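Local atomic coordinates of alginase (Pseudoalteromonas, PDB entry 4Q8K), a protein that probably depolymerises alginate as a calcium-binding polysaccharide lyase of family 18, with a concanavalin-like beta-sandwich catalytic domain. Residues Q203-V214 with G282-Y293; L264-F274 with N303-D311. One frame throughout, in Å; residues are numbered along the deposited sequence.

Contact 1: residues Q203-V214 with G282-Y293; sequences QTYEVFEATVKV and GETFNLRVVNNY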
loop_
_atom_site.group_PDB
_atom_site.type_symbol
_atom_site.label_atom_id
_atom_site.label_comp_id
_atom_site.label_asym_id
_atom_site.label_seq_id
_atom_site.Cartn_x
_atom_site.Cartn_y
_atom_site.Cartn_z
ATOM N N GLN A 203 -10.482 16.907 6.973
ATOM C CA GLN A 203 -11.738 17.295 6.351
ATOM C C GLN A 203 -12.515 16.146 5.749
ATOM O O GLN A 203 -13.503 16.364 5.060
ATOM C CB GLN A 203 -11.506 18.369 5.290
ATOM C CG GLN A 203 -10.998 19.673 5.853
ATOM C CD GLN A 203 -10.803 20.709 4.780
ATOM O OE1 GLN A 203 -10.230 20.423 3.725
ATOM N NE2 GLN A 203 -11.296 21.922 5.027
ATOM N N THR A 204 -12.086 14.905 5.960
ATOM C CA THR A 204 -12.872 13.764 5.527
ATOM C C THR A 204 -13.029 12.670 6.525
ATOM O O THR A 204 -12.183 12.448 7.327
ATOM C CB THR A 204 -12.292 13.023 4.296
ATOM O OG1 THR A 204 -10.946 12.648 4.538
ATOM C CG2 THR A 204 -12.309 13.871 3.130
ATOM N N TYR A 205 -14.096 11.919 6.357
ATOM C CA TYR A 205 -14.269 10.657 7.012
ATOM C C TYR A 205 -14.212 9.581 5.920
ATOM O O TYR A 205 -15.044 9.545 5.079
ATOM C CB TYR A 205 -15.587 10.608 7.804
ATOM C CG TYR A 205 -15.837 9.286 8.445
ATOM C CD1 TYR A 205 -15.269 8.958 9.650
ATOM C CD2 TYR A 205 -16.604 8.354 7.829
ATOM C CE1 TYR A 205 -15.481 7.745 10.217
ATOM C CE2 TYR A 205 -16.806 7.138 8.388
ATOM C CZ TYR A 205 -16.243 6.850 9.580
ATOM O OH TYR A 205 -16.456 5.639 10.097
ATOM N N GLU A 206 -13.184 8.748 5.940
ATOM C CA GLU A 206 -13.025 7.673 4.973
ATOM C C GLU A 206 -12.891 6.337 5.629
ATOM O O GLU A 206 -12.239 6.205 6.618
ATOM C CB GLU A 206 -11.730 7.764 4.222
ATOM C CG GLU A 206 -11.419 8.993 3.508
ATOM C CD GLU A 206 -9.973 8.967 3.035
ATOM O OE1 GLU A 206 -9.761 8.456 1.948
ATOM O OE2 GLU A 206 -9.116 9.466 3.756
ATOM N N VAL A 207 -13.463 5.342 4.997
ATOM C CA VAL A 207 -13.304 3.975 5.442
ATOM C C VAL A 207 -12.966 3.121 4.230
ATOM O O VAL A 207 -13.698 3.140 3.234
ATOM C CB VAL A 207 -14.603 3.436 6.061
ATOM C CG1 VAL A 207 -14.443 1.972 6.445
ATOM C CG2 VAL A 207 -15.016 4.279 7.275
ATOM N N PHE A 208 -11.854 2.393 4.300
ATOM C CA PHE A 208 -11.524 1.411 3.280
ATOM C C PHE A 208 -11.421 0.060 3.963
ATOM O O PHE A 208 -10.770 -0.069 5.002
ATOM C CB PHE A 208 -10.200 1.752 2.583
ATOM C CG PHE A 208 -9.733 0.698 1.605
ATOM C CD1 PHE A 208 -10.147 0.729 0.291
ATOM C CD2 PHE A 208 -8.870 -0.319 2.006
ATOM C CE1 PHE A 208 -9.711 -0.237 -0.623
ATOM C CE2 PHE A 208 -8.441 -1.286 1.117
ATOM C CZ PHE A 208 -8.863 -1.244 -0.206
ATOM N N GLU A 209 -12.093 -0.936 3.398
ATOM C CA GLU A 209 -11.992 -2.294 3.894
ATOM C C GLU A 209 -11.833 -3.242 2.722
ATOM O O GLU A 209 -12.435 -3.039 1.668
ATOM C CB GLU A 209 -13.218 -2.679 4.729
ATOM C CG GLU A 209 -13.090 -4.050 5.392
ATOM C CD GLU A 209 -14.008 -4.233 6.591
ATOM O OE1 GLU A 209 -14.877 -3.368 6.835
ATOM O OE2 GLU A 209 -13.845 -5.250 7.298
ATOM N N ALA A 210 -11.009 -4.266 2.910
ATOM C CA ALA A 210 -10.794 -5.274 1.892
ATOM C C ALA A 210 -10.320 -6.578 2.520
ATOM O O ALA A 210 -9.673 -6.584 3.575
ATOM C CB ALA A 210 -9.787 -4.778 0.868
ATOM N N THR A 211 -10.693 -7.678 1.885
ATOM C CA THR A 211 -10.118 -8.984 2.148
ATOM C C THR A 211 -8.916 -9.106 1.210
ATOM O O THR A 211 -9.056 -9.019 -0.021
ATOM C CB THR A 211 -11.151 -10.089 1.865
ATOM O OG1 THR A 211 -12.214 -9.995 2.822
ATOM C CG2 THR A 211 -10.531 -11.475 1.940
ATOM N N VAL A 212 -7.735 -9.275 1.796
ATOM C CA VAL A 212 -6.491 -9.183 1.048
ATOM C C VAL A 212 -5.709 -10.486 1.050
ATOM O O VAL A 212 -5.295 -10.969 2.103
ATOM C CB VAL A 212 -5.564 -8.073 1.624
ATOM C CG1 VAL A 212 -4.307 -7.932 0.765
ATOM C CG2 VAL A 212 -6.290 -6.747 1.726
ATOM N N LYS A 213 -5.488 -11.037 -0.139
ATOM C CA LYS A 213 -4.626 -12.209 -0.281
ATOM C C LYS A 213 -3.309 -11.761 -0.900
ATOM O O LYS A 213 -3.298 -10.976 -1.844
ATOM C CB LYS A 213 -5.308 -13.280 -1.135
ATOM C CG LYS A 213 -4.474 -14.529 -1.389
ATOM C CD LYS A 213 -5.230 -15.526 -2.271
ATOM C CE LYS A 213 -4.347 -16.710 -2.658
ATOM N NZ LYS A 213 -5.069 -17.750 -3.457
ATOM N N VAL A 214 -2.194 -12.236 -0.358
ATOM C CA VAL A 214 -0.896 -11.828 -0.873
ATOM C C VAL A 214 -0.089 -13.050 -1.274
ATOM O O VAL A 214 0.061 -13.981 -0.494
ATOM C CB VAL A 214 -0.099 -10.987 0.159
ATOM C CG1 VAL A 214 1.238 -10.567 -0.420
ATOM C CG2 VAL A 214 -0.898 -9.752 0.595
ATOM N N GLY A 282 0.219 -16.657 -0.111
ATOM C CA GLY A 282 -0.982 -17.427 -0.376
ATOM C C GLY A 282 -2.047 -17.251 0.696
ATOM O O GLY A 282 -3.198 -17.634 0.509
ATOM N N GLU A 283 -1.665 -16.684 1.830
ATOM C CA GLU A 283 -2.621 -16.474 2.912
ATOM C C GLU A 283 -3.427 -15.196 2.705
ATOM O O GLU A 283 -3.087 -14.375 1.852
ATOM C CB GLU A 283 -1.914 -16.487 4.265
ATOM C CG GLU A 283 -1.464 -17.882 4.676
ATOM C CD GLU A 283 -0.933 -17.937 6.095
ATOM O OE1 GLU A 283 -1.183 -18.954 6.778
ATOM O OE2 GLU A 283 -0.267 -16.973 6.527
ATOM N N THR A 284 -4.493 -15.038 3.488
ATOM C CA THR A 284 -5.418 -13.925 3.317
ATOM C C THR A 284 -5.712 -13.297 4.671
ATOM O O THR A 284 -5.770 -14.000 5.678
ATOM C CB THR A 284 -6.747 -14.404 2.687
ATOM O OG1 THR A 284 -6.491 -15.003 1.407
ATOM C CG2 THR A 284 -7.729 -13.246 2.519
ATOM N N PHE A 285 -5.866 -11.974 4.700
ATOM C CA PHE A 285 -6.246 -11.287 5.934
ATOM C C PHE A 285 -7.241 -10.176 5.633
ATOM O O PHE A 285 -7.477 -9.844 4.469
ATOM C CB PHE A 285 -5.015 -10.737 6.660
ATOM C CG PHE A 285 -4.299 -9.621 5.921
ATOM C CD1 PHE A 285 -3.352 -9.896 4.954
ATOM C CD2 PHE A 285 -4.550 -8.292 6.237
ATOM C CE1 PHE A 285 -2.691 -8.864 4.296
ATOM C CE2 PHE A 285 -3.896 -7.266 5.593
ATOM C CZ PHE A 285 -2.960 -7.545 4.621
ATOM N N ASN A 286 -7.835 -9.615 6.680
ATOM C CA ASN A 286 -8.768 -8.517 6.513
ATOM C C ASN A 286 -8.107 -7.196 6.857
ATOM O O ASN A 286 -7.448 -7.069 7.893
ATOM C CB ASN A 286 -10.004 -8.729 7.395
ATOM C CG ASN A 286 -11.160 -7.823 7.009
ATOM O OD1 ASN A 286 -11.860 -8.084 6.029
ATOM N ND2 ASN A 286 -11.371 -6.760 7.778
ATOM N N LEU A 287 -8.280 -6.214 5.979
ATOM C CA LEU A 287 -7.708 -4.892 6.180
ATOM C C LEU A 287 -8.798 -3.834 6.306
ATOM O O LEU A 287 -9.671 -3.728 5.453
ATOM C CB LEU A 287 -6.776 -4.519 5.019
ATOM C CG LEU A 287 -6.135 -3.130 5.100
ATOM C CD1 LEU A 287 -5.183 -3.017 6.272
ATOM C CD2 LEU A 287 -5.393 -2.832 3.789
ATOM N N ARG A 288 -8.743 -3.052 7.373
ATOM C CA ARG A 288 -9.646 -1.911 7.519
ATOM C C ARG A 288 -8.856 -0.657 7.868
ATOM O O ARG A 288 -8.145 -0.616 8.869
ATOM C CB ARG A 288 -10.728 -2.172 8.580
ATOM C CG ARG A 288 -11.800 -1.082 8.647
ATOM C CD ARG A 288 -13.040 -1.556 9.424
ATOM N NE ARG A 288 -14.164 -0.627 9.296
ATOM C CZ ARG A 288 -14.468 0.283 10.211
ATOM N NH1 ARG A 288 -15.497 1.109 10.043
ATOM N NH2 ARG A 288 -13.734 0.362 11.310
ATOM N N VAL A 289 -8.987 0.366 7.032
ATOM C CA VAL A 289 -8.314 1.632 7.257
ATOM C C VAL A 289 -9.370 2.707 7.399
ATOM O O VAL A 289 -10.210 2.874 6.516
ATOM C CB VAL A 289 -7.390 1.993 6.071
ATOM C CG1 VAL A 289 -6.709 3.325 6.310
ATOM C CG2 VAL A 289 -6.360 0.897 5.860
ATOM N N VAL A 290 -9.328 3.427 8.513
ATOM C CA VAL A 290 -10.269 4.513 8.745
ATOM C C VAL A 290 -9.535 5.823 8.956
ATOM O O VAL A 290 -8.595 5.892 9.744
ATOM C CB VAL A 290 -11.140 4.240 9.990
ATOM C CG1 VAL A 290 -12.154 5.357 10.172
ATOM C CG2 VAL A 290 -11.824 2.881 9.874
ATOM N N ASN A 291 -9.953 6.856 8.235
ATOM C CA ASN A 291 -9.504 8.201 8.509
ATOM C C ASN A 291 -10.679 8.981 9.057
ATOM O O ASN A 291 -11.529 9.420 8.293
ATOM C CB ASN A 291 -9.009 8.905 7.252
ATOM C CG ASN A 291 -8.731 10.374 7.496
ATOM O OD1 ASN A 291 -8.454 10.789 8.628
ATOM N ND2 ASN A 291 -8.820 11.174 6.445
ATOM N N ASN A 292 -10.730 9.132 10.373
ATOM C CA ASN A 292 -11.788 9.896 11.027
ATOM C C ASN A 292 -11.348 11.344 11.228
ATOM O O ASN A 292 -10.914 11.716 12.311
ATOM C CB ASN A 292 -12.139 9.248 12.372
ATOM C CG ASN A 292 -13.303 9.932 13.060
ATOM O OD1 ASN A 292 -14.037 10.698 12.439
ATOM N ND2 ASN A 292 -13.475 9.661 14.350
ATOM N N TYR A 293 -11.443 12.147 10.171
ATOM C CA TYR A 293 -11.060 13.557 10.214
ATOM C C TYR A 293 -9.684 13.797 10.846
ATOM O O TYR A 293 -9.507 14.697 11.673
ATOM C CB TYR A 293 -12.147 14.388 10.926
ATOM C CG TYR A 293 -13.496 14.314 10.238
ATOM C CD1 TYR A 293 -13.801 15.154 9.177
ATOM C CD2 TYR A 293 -14.458 13.393 10.642
ATOM C CE1 TYR A 293 -15.026 15.086 8.543
ATOM C CE2 TYR A 293 -15.690 13.324 10.015
ATOM C CZ TYR A 293 -15.965 14.171 8.961
ATOM O OH TYR A 293 -17.182 14.102 8.318
HETATM O O HOH W 1 -13.339 -7.345 3.675
HETATM O O HOH W 2 -3.709 -19.376 -1.415
#
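Tyr205 to Lys213 pair antiparallel with Asn292 to Thr284, two neighbouring strands inside one sheet of the lyase's beta-sandwich. Main-chain bonds come in doublets at Glu206-Asn291, Phe208-Val289, Ala210-Leu287 and Val212-Phe285, with Phe208 N 2.8 Å from Val289 O. CA atoms of the alternating non-hydrogen-bonded residues point at carbonyls next to their cross-strand partners, the shortest being Glu209 CA to Leu287 O at 3.1 Å.

On the buried face Leu287 touches Phe208 and Val212. Phe285 CG sits between its backbone N and carbonyl carbon (chi1 67°), which brings one ring face against Val212 CB, a CH-pi contact 4.2 Å from CB to the ring centroid. At the strand end, Tyr293 lays a ring face over the Thr204-Tyr205 peptide and sets CE2 3.5 Å from Tyr205 CB; with an alanine here that peptide would probably lose its cover and a gap would open beside Tyr205 CB.

Polar side chains pair on both sides. The buried Glu206 OE2 takes Asn291 ND2 on its anti lone pair at 3.2 Å and also bonds His227, while Glu206 OE1 meets Tyr364; Asn291 OD1 accepts from Gly294 N. On the other side, Glu209 OE2 receives Asn286 ND2 at 2.9 Å, and Glu209 OE1 makes a long salt bridge to Arg288 NE (3.8 Å). One water links Thr211 OG1 to Asn286 OD1; Thr211 CG2 and Thr284 CG2 press together at 3.4 Å.

Contact 2: residues L264-F274 with N303-D311; sequences LRNTSGNEEKF and NSFGIPVED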
loop_
_atom_site.group_PDB
_atom_site.type_symbol
_atom_site.label_atom_id
_atom_site.label_comp_id
_atom_site.label_asym_id
_atom_site.label_seq_id
_atom_site.Cartn_x
_atom_site.Cartn_y
_atom_site.Cartn_z
ATOM N N LEU A 264 2.396 5.347 10.725
ATOM C CA LEU A 264 1.550 6.534 10.777
ATOM C C LEU A 264 2.379 7.751 11.158
ATOM O O LEU A 264 3.068 7.748 12.179
ATOM C CB LEU A 264 0.429 6.350 11.809
ATOM C CG LEU A 264 -0.510 5.170 11.565
ATOM C CD1 LEU A 264 -1.522 5.040 12.721
ATOM C CD2 LEU A 264 -1.230 5.341 10.239
ATOM N N ARG A 265 2.307 8.806 10.352
ATOM C CA ARG A 265 3.057 10.016 10.670
ATOM C C ARG A 265 2.296 10.895 11.666
ATOM O O ARG A 265 1.231 11.420 11.350
ATOM C CB ARG A 265 3.368 10.797 9.395
ATOM C CG ARG A 265 4.415 11.876 9.586
ATOM C CD ARG A 265 4.899 12.438 8.243
ATOM N NE ARG A 265 5.572 11.447 7.396
ATOM C CZ ARG A 265 6.838 11.058 7.552
ATOM N NH1 ARG A 265 7.371 10.161 6.731
ATOM N NH2 ARG A 265 7.574 11.562 8.534
ATOM N N ASN A 266 2.835 11.051 12.870
ATOM C CA ASN A 266 2.127 11.815 13.897
ATOM C C ASN A 266 2.141 13.334 13.679
ATOM O O ASN A 266 2.701 13.825 12.691
ATOM C CB ASN A 266 2.568 11.419 15.322
ATOM C CG ASN A 266 4.022 11.787 15.639
ATOM O OD1 ASN A 266 4.684 11.092 16.417
ATOM N ND2 ASN A 266 4.505 12.884 15.076
ATOM N N THR A 267 1.515 14.067 14.595
ATOM C CA THR A 267 1.356 15.511 14.456
ATOM C C THR A 267 2.681 16.258 14.601
ATOM O O THR A 267 2.780 17.427 14.238
ATOM C CB THR A 267 0.329 16.082 15.468
ATOM O OG1 THR A 267 0.721 15.742 16.803
ATOM C CG2 THR A 267 -1.056 15.530 15.195
ATOM N N SER A 268 3.692 15.577 15.135
ATOM C CA SER A 268 5.033 16.141 15.235
ATOM C C SER A 268 5.854 15.899 13.963
ATOM O O SER A 268 6.967 16.409 13.828
ATOM C CB SER A 268 5.768 15.551 16.436
ATOM O OG SER A 268 5.135 15.912 17.653
ATOM N N GLY A 269 5.316 15.104 13.044
ATOM C CA GLY A 269 5.997 14.824 11.791
ATOM C C GLY A 269 6.820 13.551 11.840
ATOM O O GLY A 269 7.558 13.241 10.905
ATOM N N ASN A 270 6.706 12.810 12.936
ATOM C CA ASN A 270 7.461 11.573 13.081
ATOM C C ASN A 270 6.603 10.335 12.874
ATOM O O ASN A 270 5.460 10.274 13.335
ATOM C CB ASN A 270 8.149 11.522 14.443
ATOM C CG ASN A 270 8.988 12.752 14.711
ATOM O OD1 ASN A 270 8.910 13.347 15.783
ATOM N ND2 ASN A 270 9.795 13.147 13.731
ATOM N N GLU A 271 7.154 9.342 12.182
ATOM C CA GLU A 271 6.420 8.108 11.950
ATOM C C GLU A 271 6.410 7.221 13.184
ATOM O O GLU A 271 7.441 7.005 13.828
ATOM C CB GLU A 271 6.998 7.326 10.768
ATOM C CG GLU A 271 6.776 7.991 9.421
ATOM C CD GLU A 271 7.173 7.091 8.254
ATOM O OE1 GLU A 271 8.119 6.285 8.386
ATOM O OE2 GLU A 271 6.516 7.176 7.200
ATOM N N GLU A 272 5.230 6.705 13.505
ATOM C CA GLU A 272 5.098 5.654 14.500
ATOM C C GLU A 272 4.738 4.369 13.778
ATOM O O GLU A 272 3.835 4.356 12.946
ATOM C CB GLU A 272 4.013 6.027 15.521
ATOM C CG GLU A 272 4.311 7.334 16.236
ATOM C CD GLU A 272 3.296 7.695 17.325
ATOM O OE1 GLU A 272 2.629 6.792 17.880
ATOM O OE2 GLU A 272 3.181 8.902 17.620
ATOM N N LYS A 273 5.452 3.293 14.080
ATOM C CA LYS A 273 5.198 2.014 13.438
ATOM C C LYS A 273 4.619 0.999 14.408
ATOM O O LYS A 273 4.850 1.082 15.624
ATOM C CB LYS A 273 6.472 1.479 12.789
ATOM C CG LYS A 273 7.518 0.942 13.767
ATOM C CD LYS A 273 8.835 0.734 13.009
ATOM C CE LYS A 273 9.703 -0.361 13.606
ATOM N NZ LYS A 273 11.027 -0.425 12.895
ATOM N N PHE A 274 3.852 0.059 13.867
ATOM C CA PHE A 274 3.107 -0.887 14.685
ATOM C C PHE A 274 2.882 -2.185 13.933
ATOM O O PHE A 274 2.353 -2.182 12.822
ATOM C CB PHE A 274 1.758 -0.279 15.060
ATOM C CG PHE A 274 1.092 -0.943 16.233
ATOM C CD1 PHE A 274 0.293 -2.059 16.056
ATOM C CD2 PHE A 274 1.242 -0.424 17.511
ATOM C CE1 PHE A 274 -0.340 -2.661 17.142
ATOM C CE2 PHE A 274 0.611 -1.028 18.605
ATOM C CZ PHE A 274 -0.182 -2.149 18.413
ATOM N N ASN A 303 -5.944 -6.973 15.141
ATOM C CA ASN A 303 -5.146 -5.982 15.846
ATOM C C ASN A 303 -5.369 -4.594 15.279
ATOM O O ASN A 303 -5.380 -4.410 14.061
ATOM C CB ASN A 303 -3.651 -6.324 15.754
ATOM C CG ASN A 303 -3.283 -7.556 16.561
ATOM O OD1 ASN A 303 -2.535 -8.424 16.092
ATOM N ND2 ASN A 303 -3.795 -7.637 17.778
ATOM N N SER A 304 -5.549 -3.614 16.160
ATOM C CA SER A 304 -5.771 -2.238 15.726
ATOM C C SER A 304 -4.757 -1.277 16.315
ATOM O O SER A 304 -4.317 -1.436 17.455
ATOM C CB SER A 304 -7.174 -1.755 16.102
ATOM O OG SER A 304 -8.179 -2.623 15.622
ATOM N N PHE A 305 -4.400 -0.278 15.519
ATOM C CA PHE A 305 -3.574 0.828 15.964
ATOM C C PHE A 305 -4.024 2.080 15.223
ATOM O O PHE A 305 -4.326 2.020 14.029
ATOM C CB PHE A 305 -2.092 0.533 15.678
ATOM C CG PHE A 305 -1.163 1.660 16.047
ATOM C CD1 PHE A 305 -0.956 1.998 17.372
ATOM C CD2 PHE A 305 -0.494 2.379 15.067
ATOM C CE1 PHE A 305 -0.107 3.035 17.716
ATOM C CE2 PHE A 305 0.361 3.423 15.406
ATOM C CZ PHE A 305 0.563 3.744 16.726
ATOM N N GLY A 306 -4.060 3.205 15.931
ATOM C CA GLY A 306 -4.416 4.479 15.336
ATOM C C GLY A 306 -3.973 5.668 16.167
ATOM O O GLY A 306 -3.918 5.574 17.396
ATOM N N ILE A 307 -3.675 6.781 15.495
ATOM C CA ILE A 307 -3.312 8.043 16.137
ATOM C C ILE A 307 -3.774 9.228 15.293
ATOM O O ILE A 307 -4.088 9.072 14.111
ATOM C CB ILE A 307 -1.780 8.198 16.295
ATOM C CG1 ILE A 307 -1.112 8.244 14.916
ATOM C CG2 ILE A 307 -1.202 7.101 17.182
ATOM C CD1 ILE A 307 0.381 8.387 14.977
ATOM N N PRO A 308 -3.813 10.424 15.896
ATOM C CA PRO A 308 -3.982 11.620 15.065
ATOM C C PRO A 308 -2.741 11.762 14.196
ATOM O O PRO A 308 -1.640 11.504 14.674
ATOM C CB PRO A 308 -4.053 12.759 16.091
ATOM C CG PRO A 308 -4.476 12.091 17.388
ATOM C CD PRO A 308 -3.808 10.739 17.337
ATOM N N VAL A 309 -2.910 12.165 12.944
ATOM C CA VAL A 309 -1.773 12.250 12.029
ATOM C C VAL A 309 -1.496 13.691 11.615
ATOM O O VAL A 309 -2.363 14.556 11.729
ATOM C CB VAL A 309 -2.007 11.397 10.777
ATOM C CG1 VAL A 309 -2.128 9.920 11.140
ATOM C CG2 VAL A 309 -3.249 11.864 10.034
ATOM N N GLU A 310 -0.277 13.951 11.148
ATOM C CA GLU A 310 0.053 15.274 10.627
ATOM C C GLU A 310 -0.867 15.570 9.453
ATOM O O GLU A 310 -0.993 14.767 8.532
ATOM C CB GLU A 310 1.515 15.342 10.180
ATOM C CG GLU A 310 1.973 16.751 9.791
ATOM C CD GLU A 310 3.484 16.859 9.616
ATOM O OE1 GLU A 310 4.050 16.087 8.818
ATOM O OE2 GLU A 310 4.107 17.713 10.284
ATOM N N ASP A 311 -1.530 16.716 9.505
ATOM C CA ASP A 311 -2.490 17.087 8.479
ATOM C C ASP A 311 -1.770 17.507 7.199
ATOM O O ASP A 311 -0.657 18.024 7.243
ATOM C CB ASP A 311 -3.364 18.228 9.009
ATOM C CG ASP A 311 -4.717 18.297 8.329
ATOM O OD1 ASP A 311 -5.055 17.374 7.564
ATOM O OD2 ASP A 311 -5.450 19.276 8.582
HETATM O O HOH W 3 -0.115 12.439 16.658
#
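Phe274 and Phe305 lie with ring planes near parallel (7°) but slid apart, centroids 4.4 Å from each other, so the rings barely overlap. Their near rims meet, Phe274 CD2 lying over the Phe305 face and 3.3 Å from Phe305 CD1, and each face also receives the other residue's CB. Phe305 CB stands 3.7 Å from the Phe274 ring centroid and Phe274 CB 3.9 Å from that of Phe305, a reciprocal pair of CH-pi contacts. In both residues CG is anti to the backbone N (chi1 177° in Phe305), and the side chains cross obliquely while their ring planes stay almost parallel. At the edge of the Phe305 ring, in its plane, Glu272 OE1 approaches CZ, while Leu264 CD1 comes obliquely to CE2. The Arg265 guanidinium carries Glu271 CG over one face and Gly269 O at its edge, where NH2 donates over 2.9 Å.

Arg265 lies at the tip of the hairpin of strands 257-265 and 271-280, closed by a type I turn from Asn266 to Gly269; the hairpin packs on edge strand 303-308 of the other sheet, which carries Phe305. Ile307 CD1 fits between Leu264 CB, 3.8 Å away, and Asn266 CB. Beside the turn, Glu310 N donates to Arg265 O at 3.0 Å (159°), and a water joins Thr267 N to Pro308 O. Arg265 and Glu310 lie side by side, pointing the same way, but NE of Arg265 bonds Thr234 O and stays 5.1 Å from Glu310 OE1.

Apart from one main-chain bond and a water bridge at the turn, the contact rests on apolar and aromatic packing, with the Arg265 and Glu310 charges left without a direct bridge to each other.

How the contacts relate
The segments alternate along the chain, 203-214, 264-274, 282-293 and 303-311, so the two contacts cross in sequence. Their centres lie 16 Å apart and their nearest atoms about 5 Å, without touching. Contact 1 joins neighbouring strands within the seven-stranded sheet; contact 2 reaches that sheet at its outermost strand, 303-308, separated from 284-292 by strand 295-300. Strand 271-280 of the other sheet leads directly into 284-292, so the chain passes between sheets from one contact to the next. Together, in the sandwich of the alginate lyase domain, they combine strand pairing inside one sheet with side-chain packing between sheets.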